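Local structure of pngf-ii (Elizabethkingia meningoseptica, 4R4X) at residues A[89-94]-A[98-103]; A[245-250]-A[356-361]; A[419-424]-A[509-514]. The protein probably hydrolyses the bond between asparagine and the innermost sugar of N-glycans, releasing whole glycans from glycoproteins as a peptide:N-glycosidase. One frame throughout, in Å; residues are numbered along the deposited sequence.

Contact 1: residues A[89-94]-A[98-103]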
ATOM      1  N   SER A  89      42.586  29.095   1.153  1.00 24.45           N
ATOM      2  CA  SER A  89      43.225  30.202   1.837  1.00 24.94           C
ATOM      3  C   SER A  89      42.206  31.298   2.207  1.00 22.92           C
ATOM      4  O   SER A  89      42.595  32.359   2.677  1.00 23.37           O
ATOM      5  CB  SER A  89      44.360  30.753   0.965  1.00 25.38           C
ATOM      6  OG  SER A  89      43.847  31.260  -0.255  1.00 30.02           O
ATOM      7  N   GLU A  90      40.908  31.045   2.032  1.00 20.88           N
ATOM      8  CA  GLU A  90      39.928  32.085   2.299  1.00 21.88           C
ATOM      9  C   GLU A  90      39.703  32.213   3.796  1.00 19.73           C
ATOM     10  O   GLU A  90      39.563  31.208   4.514  1.00 19.62           O
ATOM     11  CB  GLU A  90      38.615  31.837   1.563  1.00 24.31           C
ATOM     12  CG  GLU A  90      38.770  32.031   0.067  1.00 28.45           C
ATOM     13  CD  GLU A  90      37.512  31.758  -0.703  1.00 31.41           C
ATOM     14  OE1 GLU A  90      36.427  32.244  -0.298  1.00 32.79           O
ATOM     15  OE2 GLU A  90      37.621  31.064  -1.730  1.00 34.69           O
ATOM     16  N   THR A  91      39.711  33.457   4.254  1.00 18.11           N
ATOM     17  CA  THR A  91      39.516  33.793   5.654  1.00 18.42           C
ATOM     18  C   THR A  91      38.598  34.995   5.735  1.00 18.44           C
ATOM     19  O   THR A  91      38.367  35.726   4.745  1.00 18.15           O
ATOM     20  CB  THR A  91      40.850  34.102   6.406  1.00 19.86           C
ATOM     21  OG1 THR A  91      41.450  35.281   5.878  1.00 21.62           O
ATOM     22  CG2 THR A  91      41.836  32.959   6.278  1.00 19.85           C
ATOM     23  N   GLY A  92      38.071  35.218   6.925  1.00 17.52           N
ATOM     24  CA  GLY A  92      37.227  36.366   7.141  1.00 16.87           C
ATOM     25  C   GLY A  92      36.702  36.368   8.549  1.00 17.08           C
ATOM     26  O   GLY A  92      37.283  35.747   9.437  1.00 15.69           O
ATOM     27  N   LYS A  93      35.606  37.089   8.739  1.00 17.45           N
ATOM     28  CA  LYS A  93      34.891  37.073  10.000  1.00 18.52           C
ATOM     29  C   LYS A  93      33.398  36.890   9.797  1.00 17.59           C
ATOM     30  O   LYS A  93      32.819  37.398   8.823  1.00 16.85           O
ATOM     31  CB  LYS A  93      35.146  38.376  10.763  1.00 20.90           C
ATOM     32  CG  LYS A  93      36.492  38.473  11.418  1.00 23.43           C
ATOM     33  CD  LYS A  93      36.627  39.863  12.004  1.00 27.26           C
ATOM     34  CE  LYS A  93      37.823  40.026  12.908  1.00 30.51           C
ATOM     35  NZ  LYS A  93      37.440  39.684  14.310  1.00 33.63           N
ATOM     36  N   ILE A  94      32.778  36.152  10.724  1.00 16.69           N
ATOM     37  CA  ILE A  94      31.332  36.055  10.815  1.00 17.26           C
ATOM     38  C   ILE A  94      30.965  36.333  12.271  1.00 17.27           C
ATOM     39  O   ILE A  94      31.513  35.702  13.189  1.00 16.37           O
ATOM     40  CB  ILE A  94      30.820  34.669  10.371  1.00 18.24           C
ATOM     41  CG1 ILE A  94      31.088  34.492   8.869  1.00 18.53           C
ATOM     42  CG2 ILE A  94      29.331  34.497  10.697  1.00 17.70           C
ATOM     43  CD1 ILE A  94      30.765  33.120   8.327  1.00 19.45           C
ATOM     44  N   ASN A  98      36.779  34.888  13.817  1.00 17.25           N
ATOM     45  CA  ASN A  98      37.636  34.538  12.688  1.00 17.58           C
ATOM     46  C   ASN A  98      37.239  33.190  12.100  1.00 17.42           C
ATOM     47  O   ASN A  98      37.074  32.229  12.849  1.00 16.15           O
ATOM     48  CB  ASN A  98      39.079  34.481  13.127  1.00 18.38           C
ATOM     49  CG  ASN A  98      39.601  35.838  13.540  1.00 21.12           C
ATOM     50  OD1 ASN A  98      39.446  36.819  12.832  1.00 20.67           O
ATOM     51  ND2 ASN A  98      40.182  35.904  14.715  1.00 25.31           N
ATOM     52  N   VAL A  99      37.090  33.140  10.777  1.00 16.91           N
ATOM     53  CA  VAL A  99      36.666  31.932  10.066  1.00 17.47           C
ATOM     54  C   VAL A  99      37.628  31.597   8.928  1.00 18.31           C
ATOM     55  O   VAL A  99      38.267  32.491   8.343  1.00 17.85           O
ATOM     56  CB  VAL A  99      35.217  32.029   9.515  1.00 17.36           C
ATOM     57  CG1 VAL A  99      34.209  32.090  10.671  1.00 17.51           C
ATOM     58  CG2 VAL A  99      35.029  33.230   8.595  1.00 16.82           C
ATOM     59  N   LYS A 100      37.716  30.296   8.655  1.00 18.20           N
ATOM     60  CA  LYS A 100      38.427  29.723   7.518  1.00 18.78           C
ATOM     61  C   LYS A 100      37.405  28.959   6.704  1.00 18.86           C
ATOM     62  O   LYS A 100      36.428  28.443   7.231  1.00 18.31           O
ATOM     63  CB  LYS A 100      39.508  28.746   7.981  1.00 18.43           C
ATOM     64  CG  LYS A 100      40.699  29.403   8.651  1.00 19.53           C
ATOM     65  CD  LYS A 100      41.655  28.410   9.300  1.00 20.80           C
ATOM     66  CE  LYS A 100      42.322  27.464   8.310  1.00 21.53           C
ATOM     67  NZ  LYS A 100      43.011  28.163   7.182  1.00 22.24           N
ATOM     68  N   LYS A 101      37.615  28.913   5.404  1.00 19.23           N
ATOM     69  CA  LYS A 101      36.776  28.154   4.540  1.00 19.83           C
ATOM     70  C   LYS A 101      37.456  26.880   4.111  1.00 20.38           C
ATOM     71  O   LYS A 101      38.649  26.875   3.785  1.00 20.94           O
ATOM     72  CB  LYS A 101      36.424  28.959   3.303  1.00 20.89           C
ATOM     73  CG  LYS A 101      35.302  28.328   2.509  1.00 21.34           C
ATOM     74  CD  LYS A 101      35.073  29.064   1.192  1.00 23.35           C
ATOM     75  CE  LYS A 101      35.701  28.338   0.021  1.00 24.42           C
ATOM     76  NZ  LYS A 101      35.313  28.962  -1.263  1.00 25.83           N
ATOM     77  N   ALA A 102      36.675  25.804   4.083  1.00 20.52           N
ATOM     78  CA  ALA A 102      37.097  24.530   3.503  1.00 20.59           C
ATOM     79  C   ALA A 102      35.966  24.046   2.629  1.00 22.45           C
ATOM     80  O   ALA A 102      34.820  24.516   2.762  1.00 21.25           O
ATOM     81  CB  ALA A 102      37.395  23.521   4.579  1.00 20.51           C
ATOM     82  N   VAL A 103      36.285  23.111   1.737  1.00 23.31           N
ATOM     83  CA  VAL A 103      35.327  22.633   0.747  1.00 24.90           C
ATOM     84  C   VAL A 103      35.251  21.117   0.783  1.00 26.56           C
ATOM     85  O   VAL A 103      36.274  20.439   0.918  1.00 25.55           O
ATOM     86  CB  VAL A 103      35.715  23.055  -0.681  1.00 25.85           C
ATOM     87  CG1 VAL A 103      34.627  22.648  -1.675  1.00 26.89           C
ATOM     88  CG2 VAL A 103      35.945  24.549  -0.763  1.00 26.16           C
TER
HETATM   89  O   HOH W   1      41.493  29.539   5.191  1.00 24.16           O
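With CG of Lys101 anti to the backbone N (chi1 -167°) and CG of Glu90 lying beside its own backbone N (chi1 -70°), the two side chains run side by side and point the same way, bringing ammonium and carboxylate together. NZ of Lys101 meets OE2 of Glu90 at 3.2 Å, from above the carboxylate plane, in a salt bridge; the ammonium's stronger partner is Glu112 on strand 109-116. Next to this pair the backbones are laced together: N of Lys101 donates to O of Glu90 at 3.1 Å, and Gly92 and Val99 exchange two bonds, the shorter from Val99 N to Gly92 O at 2.9 Å. The carbonyl O of Glu90 is gripped twice, since a water that also accepts from NZ of Lys100 donates to it. At the other end CG2 of Val99 reaches 4.1 Å from CG1 of Ile94, the two side chains crossing at about a right angle beside Leu136 and Trp114. Lys93 lies alongside Asn98, its CE 3.6 Å from OD1 of Asn98. Gly92 and Val99 form a hydrogen-bonded pair flanked by the non-hydrogen-bonded pairs Thr91-Lys100 and Lys93-Asn98, the ladder of an antiparallel beta hairpin, here in the N-terminal domain.

Contact 2: residues A[245-250]-A[356-361]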
ATOM      1  N   TYR A 245       0.408 -24.456  -9.850  1.00 16.92           N
ATOM      2  CA  TYR A 245      -0.488 -23.829 -10.823  1.00 17.86           C
ATOM      3  C   TYR A 245      -0.780 -22.354 -10.620  1.00 16.43           C
ATOM      4  O   TYR A 245      -0.508 -21.785  -9.567  1.00 14.88           O
ATOM      5  CB  TYR A 245      -1.789 -24.635 -10.906  1.00 19.79           C
ATOM      6  CG  TYR A 245      -1.562 -26.029 -11.430  1.00 22.34           C
ATOM      7  CD1 TYR A 245      -1.435 -26.263 -12.789  1.00 26.06           C
ATOM      8  CD2 TYR A 245      -1.451 -27.111 -10.564  1.00 25.33           C
ATOM      9  CE1 TYR A 245      -1.218 -27.542 -13.283  1.00 28.51           C
ATOM     10  CE2 TYR A 245      -1.231 -28.397 -11.040  1.00 29.19           C
ATOM     11  CZ  TYR A 245      -1.114 -28.604 -12.400  1.00 29.53           C
ATOM     12  OH  TYR A 245      -0.910 -29.871 -12.879  1.00 34.42           O
ATOM     13  N   ASP A 246      -1.320 -21.748 -11.682  1.00 15.96           N
ATOM     14  CA  ASP A 246      -1.679 -20.327 -11.717  1.00 15.74           C
ATOM     15  C   ASP A 246      -3.131 -20.142 -11.240  1.00 15.71           C
ATOM     16  O   ASP A 246      -4.101 -20.275 -12.014  1.00 16.10           O
ATOM     17  CB  ASP A 246      -1.457 -19.704 -13.106  1.00 15.03           C
ATOM     18  CG  ASP A 246      -2.231 -20.398 -14.228  1.00 15.75           C
ATOM     19  OD1 ASP A 246      -2.467 -21.623 -14.159  1.00 15.75           O
ATOM     20  OD2 ASP A 246      -2.603 -19.692 -15.216  1.00 16.32           O
ATOM     21  N   ARG A 247      -3.268 -19.815  -9.963  1.00 14.25           N
ATOM     22  CA  ARG A 247      -4.563 -19.901  -9.298  1.00 13.98           C
ATOM     23  C   ARG A 247      -5.254 -18.550  -9.203  1.00 13.97           C
ATOM     24  O   ARG A 247      -4.607 -17.518  -9.133  1.00 12.75           O
ATOM     25  CB  ARG A 247      -4.410 -20.445  -7.875  1.00 14.07           C
ATOM     26  CG  ARG A 247      -3.731 -21.790  -7.791  1.00 15.01           C
ATOM     27  CD  ARG A 247      -4.433 -22.888  -8.593  1.00 15.86           C
ATOM     28  NE  ARG A 247      -3.963 -24.203  -8.144  1.00 16.57           N
ATOM     29  CZ  ARG A 247      -4.465 -25.363  -8.557  1.00 18.61           C
ATOM     30  NH1 ARG A 247      -5.457 -25.397  -9.433  1.00 18.77           N
ATOM     31  NH2 ARG A 247      -3.968 -26.502  -8.082  1.00 20.53           N
ATOM     32  N   THR A 248      -6.575 -18.595  -9.214  1.00 13.39           N
ATOM     33  CA  THR A 248      -7.378 -17.429  -8.983  1.00 14.06           C
ATOM     34  C   THR A 248      -7.311 -17.115  -7.505  1.00 13.79           C
ATOM     35  O   THR A 248      -7.452 -18.024  -6.657  1.00 12.86           O
ATOM     36  CB  THR A 248      -8.834 -17.703  -9.393  1.00 14.35           C
ATOM     37  OG1 THR A 248      -8.868 -18.094 -10.777  1.00 14.98           O
ATOM     38  CG2 THR A 248      -9.681 -16.466  -9.187  1.00 15.32           C
ATOM     39  N   GLY A 249      -7.037 -15.849  -7.230  1.00 13.58           N
ATOM     40  CA  GLY A 249      -6.995 -15.283  -5.900  1.00 14.35           C
ATOM     41  C   GLY A 249      -7.860 -14.029  -5.732  1.00 14.46           C
ATOM     42  O   GLY A 249      -8.144 -13.280  -6.685  1.00 13.38           O
ATOM     43  N   ASP A 250      -8.290 -13.812  -4.498  1.00 14.78           N
ATOM     44  CA  ASP A 250      -9.006 -12.596  -4.124  1.00 15.52           C
ATOM     45  C   ASP A 250      -8.623 -12.240  -2.707  1.00 14.95           C
ATOM     46  O   ASP A 250      -8.513 -13.116  -1.850  1.00 14.46           O
ATOM     47  CB  ASP A 250     -10.524 -12.834  -4.116  1.00 17.70           C
ATOM     48  CG  ASP A 250     -11.254 -12.203  -5.295  1.00 20.42           C
ATOM     49  OD1 ASP A 250     -10.696 -11.373  -6.043  1.00 24.34           O
ATOM     50  OD2 ASP A 250     -12.438 -12.542  -5.469  1.00 21.35           O
ATOM     51  N   GLY A 356       0.157 -28.729   0.091  1.00 18.04           N
ATOM     52  CA  GLY A 356       1.161 -27.747   0.513  1.00 17.34           C
ATOM     53  C   GLY A 356       0.609 -26.346   0.265  1.00 16.32           C
ATOM     54  O   GLY A 356       0.664 -25.478   1.124  1.00 16.37           O
ATOM     55  N   GLY A 357       0.078 -26.140  -0.934  1.00 15.87           N
ATOM     56  CA  GLY A 357      -0.636 -24.915  -1.271  1.00 15.21           C
ATOM     57  C   GLY A 357       0.279 -23.720  -1.428  1.00 14.51           C
ATOM     58  O   GLY A 357       1.243 -23.760  -2.200  1.00 14.20           O
ATOM     59  N   HIS A 358      -0.066 -22.650  -0.713  1.00 13.58           N
ATOM     60  CA  HIS A 358       0.553 -21.339  -0.823  1.00 13.09           C
ATOM     61  C   HIS A 358       0.748 -20.762   0.560  1.00 13.19           C
ATOM     62  O   HIS A 358       0.109 -21.194   1.515  1.00 13.36           O
ATOM     63  CB  HIS A 358      -0.343 -20.367  -1.607  1.00 13.04           C
ATOM     64  CG  HIS A 358      -0.650 -20.837  -2.981  1.00 12.89           C
ATOM     65  ND1 HIS A 358      -0.035 -20.313  -4.093  1.00 13.43           N
ATOM     66  CD2 HIS A 358      -1.461 -21.824  -3.426  1.00 12.30           C
ATOM     67  CE1 HIS A 358      -0.488 -20.927  -5.171  1.00 13.22           C
ATOM     68  NE2 HIS A 358      -1.337 -21.858  -4.790  1.00 12.93           N
ATOM     69  N   GLN A 359       1.635 -19.781   0.660  1.00 14.00           N
ATOM     70  CA  GLN A 359       1.821 -18.992   1.868  1.00 15.59           C
ATOM     71  C   GLN A 359       1.662 -17.518   1.478  1.00 15.24           C
ATOM     72  O   GLN A 359       2.253 -17.085   0.482  1.00 14.01           O
ATOM     73  CB  GLN A 359       3.229 -19.223   2.388  1.00 17.48           C
ATOM     74  CG  GLN A 359       3.456 -18.763   3.781  1.00 21.18           C
ATOM     75  CD  GLN A 359       4.792 -19.289   4.245  1.00 23.35           C
ATOM     76  OE1 GLN A 359       4.937 -20.481   4.480  1.00 25.20           O
ATOM     77  NE2 GLN A 359       5.781 -18.426   4.289  1.00 24.02           N
ATOM     78  N   ILE A 360       0.875 -16.767   2.247  1.00 14.46           N
ATOM     79  CA  ILE A 360       0.772 -15.324   2.039  1.00 14.45           C
ATOM     80  C   ILE A 360       0.962 -14.490   3.311  1.00 14.17           C
ATOM     81  O   ILE A 360       0.873 -14.996   4.451  1.00 13.23           O
ATOM     82  CB  ILE A 360      -0.588 -14.912   1.413  1.00 15.63           C
ATOM     83  CG1 ILE A 360      -1.693 -14.974   2.463  1.00 17.13           C
ATOM     84  CG2 ILE A 360      -0.912 -15.787   0.220  1.00 15.88           C
ATOM     85  CD1 ILE A 360      -2.981 -14.306   2.064  1.00 19.37           C
ATOM     86  N   SER A 361       1.247 -13.210   3.070  1.00 13.75           N
ATOM     87  CA  SER A 361       1.133 -12.142   4.042  1.00 14.01           C
ATOM     88  C   SER A 361       0.218 -11.084   3.448  1.00 13.09           C
ATOM     89  O   SER A 361       0.141 -10.952   2.232  1.00 13.21           O
ATOM     90  CB  SER A 361       2.504 -11.543   4.371  1.00 15.31           C
ATOM     91  OG  SER A 361       3.337 -12.566   4.947  1.00 17.81           O
TER
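In the first of the two beta-sandwich domains expected of a PNGase F relative, two antiparallel sheets approach each other near where their strands begin: residues 245-250 lead into strand 248-253 of one, and residues 356-361 enter strand 358-367 of the other. The meeting rests on Arg247 and His358, whose side chains cross at about a right angle between backbones that stay far apart, the CA atoms of this pair being 10.0 Å from one another. CG of Arg247 approaches the imidazole obliquely and comes to 3.8 Å from NE2 of His358. A bend at chi2 (-58°) turns the arginine chain beyond CG, and its guanidinium plane stands 63° from the plane of the ring, so the two flat groups are not stacked. What joins their polar ends is Asp243: OD2 of this residue takes a salt bridge from NE of Arg247 and a hydrogen bond from NE2 of His358. Bonds at both ring nitrogens, to Asp243 and, through ND1, to Gln238, would hold the imidazole's rotation, and Ile350 packs against both side chains. Within 245-250, CB of Tyr245 lies 3.5 Å above one face of the Arg247 guanidinium, offset toward its rim, while O of Tyr245 comes to the edge of the imidazole, 4.5 Å from CE1 of His358.

Contact 3: residues A[419-424]-A[509-514]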
ATOM      1  N   ALA A 419     -21.868   8.875 -10.547  1.00 15.03           N
ATOM      2  CA  ALA A 419     -21.955   7.457 -10.286  1.00 14.95           C
ATOM      3  C   ALA A 419     -20.976   6.691 -11.179  1.00 14.78           C
ATOM      4  O   ALA A 419     -20.788   7.021 -12.337  1.00 14.90           O
ATOM      5  CB  ALA A 419     -23.362   6.941 -10.540  1.00 14.99           C
ATOM      6  N   GLN A 420     -20.406   5.633 -10.633  1.00 14.35           N
ATOM      7  CA  GLN A 420     -19.488   4.787 -11.381  1.00 14.83           C
ATOM      8  C   GLN A 420     -19.734   3.345 -11.001  1.00 13.76           C
ATOM      9  O   GLN A 420     -20.143   3.063  -9.864  1.00 13.76           O
ATOM     10  CB  GLN A 420     -18.039   5.114 -11.037  1.00 16.26           C
ATOM     11  CG  GLN A 420     -17.584   6.519 -11.375  1.00 17.67           C
ATOM     12  CD  GLN A 420     -16.236   6.799 -10.755  1.00 20.51           C
ATOM     13  OE1 GLN A 420     -15.537   5.888 -10.335  1.00 21.48           O
ATOM     14  NE2 GLN A 420     -15.873   8.064 -10.689  1.00 24.00           N
ATOM     15  N   LEU A 421     -19.462   2.435 -11.937  1.00 13.08           N
ATOM     16  CA  LEU A 421     -19.403   1.032 -11.611  1.00 12.86           C
ATOM     17  C   LEU A 421     -17.944   0.625 -11.590  1.00 12.24           C
ATOM     18  O   LEU A 421     -17.265   0.700 -12.615  1.00 12.25           O
ATOM     19  CB  LEU A 421     -20.168   0.178 -12.623  1.00 13.39           C
ATOM     20  CG  LEU A 421     -20.246  -1.314 -12.272  1.00 13.81           C
ATOM     21  CD1 LEU A 421     -21.070  -1.546 -11.020  1.00 14.07           C
ATOM     22  CD2 LEU A 421     -20.831  -2.132 -13.418  1.00 14.05           C
ATOM     23  N   ARG A 422     -17.470   0.238 -10.409  1.00 11.52           N
ATOM     24  CA  ARG A 422     -16.145  -0.363 -10.247  1.00 12.01           C
ATOM     25  C   ARG A 422     -16.300  -1.803 -10.654  1.00 11.96           C
ATOM     26  O   ARG A 422     -17.003  -2.565  -9.988  1.00 11.54           O
ATOM     27  CB  ARG A 422     -15.682  -0.263  -8.796  1.00 12.08           C
ATOM     28  CG  ARG A 422     -14.320  -0.893  -8.483  1.00 12.72           C
ATOM     29  CD  ARG A 422     -14.078  -0.803  -6.986  1.00 13.47           C
ATOM     30  NE  ARG A 422     -12.808  -1.369  -6.526  1.00 13.47           N
ATOM     31  CZ  ARG A 422     -12.628  -2.613  -6.083  1.00 12.94           C
ATOM     32  NH1 ARG A 422     -11.433  -2.974  -5.651  1.00 13.47           N
ATOM     33  NH2 ARG A 422     -13.613  -3.497  -6.071  1.00 13.67           N
ATOM     34  N   TYR A 423     -15.658  -2.167 -11.755  1.00 12.28           N
ATOM     35  CA  TYR A 423     -15.944  -3.415 -12.444  1.00 11.79           C
ATOM     36  C   TYR A 423     -14.654  -4.196 -12.662  1.00 11.62           C
ATOM     37  O   TYR A 423     -13.715  -3.702 -13.304  1.00 11.51           O
ATOM     38  CB  TYR A 423     -16.603  -3.124 -13.785  1.00 11.74           C
ATOM     39  CG  TYR A 423     -16.995  -4.332 -14.612  1.00 11.94           C
ATOM     40  CD1 TYR A 423     -18.033  -5.166 -14.212  1.00 12.80           C
ATOM     41  CD2 TYR A 423     -16.367  -4.609 -15.825  1.00 12.04           C
ATOM     42  CE1 TYR A 423     -18.417  -6.259 -14.981  1.00 13.37           C
ATOM     43  CE2 TYR A 423     -16.770  -5.675 -16.618  1.00 12.53           C
ATOM     44  CZ  TYR A 423     -17.791  -6.500 -16.189  1.00 13.05           C
ATOM     45  OH  TYR A 423     -18.174  -7.595 -16.928  1.00 14.66           O
ATOM     46  N   ILE A 424     -14.608  -5.381 -12.067  1.00 11.43           N
ATOM     47  CA  ILE A 424     -13.478  -6.309 -12.212  1.00 11.40           C
ATOM     48  C   ILE A 424     -13.941  -7.511 -13.002  1.00 11.19           C
ATOM     49  O   ILE A 424     -14.861  -8.201 -12.590  1.00 11.33           O
ATOM     50  CB  ILE A 424     -12.930  -6.769 -10.852  1.00 11.73           C
ATOM     51  CG1 ILE A 424     -12.581  -5.557 -10.000  1.00 12.22           C
ATOM     52  CG2 ILE A 424     -11.685  -7.645 -11.032  1.00 11.82           C
ATOM     53  CD1 ILE A 424     -12.135  -5.892  -8.586  1.00 12.90           C
ATOM     54  N   HIS A 509     -33.207   1.284  -9.783  1.00 17.23           N
ATOM     55  CA  HIS A 509     -32.352   1.169 -10.949  1.00 16.71           C
ATOM     56  C   HIS A 509     -31.996  -0.282 -11.171  1.00 16.30           C
ATOM     57  O   HIS A 509     -32.115  -1.111 -10.268  1.00 16.69           O
ATOM     58  CB  HIS A 509     -31.079   2.002 -10.764  1.00 17.04           C
ATOM     59  CG  HIS A 509     -31.327   3.476 -10.734  1.00 18.02           C
ATOM     60  ND1 HIS A 509     -31.463   4.236 -11.881  1.00 19.54           N
ATOM     61  CD2 HIS A 509     -31.471   4.332  -9.697  1.00 18.27           C
ATOM     62  CE1 HIS A 509     -31.695   5.491 -11.551  1.00 19.35           C
ATOM     63  NE2 HIS A 509     -31.711   5.575 -10.233  1.00 20.04           N
ATOM     64  N   THR A 510     -31.589  -0.601 -12.386  1.00 15.58           N
ATOM     65  CA  THR A 510     -31.072  -1.922 -12.720  0.50 14.38           C
ATOM     66  C   THR A 510     -29.721  -1.823 -13.409  1.00 15.02           C
ATOM     67  O   THR A 510     -29.462  -0.898 -14.202  1.00 14.12           O
ATOM     68  CB  THR A 510     -32.014  -2.685 -13.660  0.50 14.09           C
ATOM     69  OG1 THR A 510     -32.089  -1.997 -14.921  0.50 13.82           O
ATOM     70  CG2 THR A 510     -33.391  -2.860 -13.023  0.50 13.60           C
ATOM     71  N   ILE A 511     -28.828  -2.737 -13.092  1.00 14.99           N
ATOM     72  CA  ILE A 511     -27.594  -2.827 -13.849  1.00 15.83           C
ATOM     73  C   ILE A 511     -27.558  -4.241 -14.393  1.00 15.42           C
ATOM     74  O   ILE A 511     -28.000  -5.181 -13.724  1.00 16.20           O
ATOM     75  CB  ILE A 511     -26.361  -2.485 -13.011  1.00 16.96           C
ATOM     76  CG1 ILE A 511     -26.292  -0.979 -12.771  1.00 17.85           C
ATOM     77  CG2 ILE A 511     -25.086  -2.925 -13.735  1.00 17.47           C
ATOM     78  CD1 ILE A 511     -25.278  -0.532 -11.713  1.00 18.60           C
ATOM     79  N   GLN A 512     -27.061  -4.386 -15.613  1.00 15.23           N
ATOM     80  CA  GLN A 512     -26.971  -5.689 -16.245  1.00 14.54           C
ATOM     81  C   GLN A 512     -25.639  -5.884 -16.968  1.00 14.52           C
ATOM     82  O   GLN A 512     -25.129  -4.955 -17.572  1.00 14.45           O
ATOM     83  CB  GLN A 512     -28.117  -5.871 -17.217  1.00 15.20           C
ATOM     84  CG  GLN A 512     -28.105  -7.236 -17.893  1.00 16.03           C
ATOM     85  CD  GLN A 512     -29.298  -7.437 -18.790  1.00 16.95           C
ATOM     86  OE1 GLN A 512     -29.859  -8.538 -18.872  1.00 18.14           O
ATOM     87  NE2 GLN A 512     -29.692  -6.385 -19.461  1.00 16.12           N
ATOM     88  N   VAL A 513     -25.081  -7.089 -16.859  1.00 14.80           N
ATOM     89  CA  VAL A 513     -23.867  -7.462 -17.600  1.00 15.19           C
ATOM     90  C   VAL A 513     -24.169  -8.616 -18.517  1.00 15.03           C
ATOM     91  O   VAL A 513     -24.728  -9.616 -18.080  1.00 14.76           O
ATOM     92  CB  VAL A 513     -22.722  -7.893 -16.668  1.00 15.45           C
ATOM     93  CG1 VAL A 513     -21.455  -8.225 -17.464  1.00 16.15           C
ATOM     94  CG2 VAL A 513     -22.457  -6.787 -15.668  1.00 16.93           C
ATOM     95  N   LYS A 514     -23.776  -8.471 -19.781  1.00 14.82           N
ATOM     96  CA  LYS A 514     -23.919  -9.511 -20.785  1.00 14.45           C
ATOM     97  C   LYS A 514     -22.529  -9.768 -21.376  1.00 13.99           C
ATOM     98  O   LYS A 514     -21.791  -8.819 -21.635  1.00 13.05           O
ATOM     99  CB  LYS A 514     -24.838  -9.060 -21.922  1.00 15.17           C
ATOM    100  CG  LYS A 514     -26.280  -8.771 -21.524  1.00 16.80           C
ATOM    101  CD  LYS A 514     -27.150  -8.556 -22.758  1.00 17.84           C
ATOM    102  CE  LYS A 514     -28.535  -8.062 -22.389  1.00 19.00           C
ATOM    103  NZ  LYS A 514     -29.323  -7.824 -23.620  1.00 19.82           N
TER
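This is a buried, side-chain-only contact between two facing beta-sheets, part of the apolar interior of the C-terminal beta-sandwich. Residues 419-424 belong to the larger sheet and 509-514 to a four-stranded one, and their nearest CA atoms, those of Leu421 and Ile511, are 9.3 Å apart, a separation that side chains bridge. Leu421 and Ile511 point toward one another and touch by methyls, CD2 of Leu421 lying 4.3 Å from CG2 of Ile511. Two residues further along both strands, Tyr423 and Val513 arrive from opposite directions. Both methyls of Val513 come from one side of the ring: CG2 obliquely, 4.1 Å from CE1 of Tyr423, and CG1 3.4 Å from its OH. Tyr423 holds CG anti to the backbone N (chi1 -179°), which carries the ring across the gap to the opposing sheet. Ile444, on the four-stranded sheet, packs against both Leu421 and Tyr423, and Phe410 covers Ile511. The single polar atom at the interface, OH of Tyr423, is hydrogen-bonded to OD1 of Asn442. Adhesion between the sheets is therefore almost wholly dispersive and hydrophobic here, with the tyrosine hydroxyl satisfied in a buried setting by that amide oxygen.

Read from the N terminus, the three contacts occur in series, none nested in or crossing another. Contact 1 stays within the N-terminal domain, its segments separated by only three residues, the tight connection of a hairpin; its centre is 65 Å from that of contact 2 and 71 Å from that of contact 3, on the opposite side of the chain's centre. Contact 2 closes a loop of 105 residues, joining two sheets of the next family region. Contact 3 then closes one of 84 residues in the C-terminal region. Strands 248-253 and 416-428 belong to the same nine-stranded sheet, so contacts 2 and 3, about 6 Å apart at their nearest atoms, each tie another sheet to it.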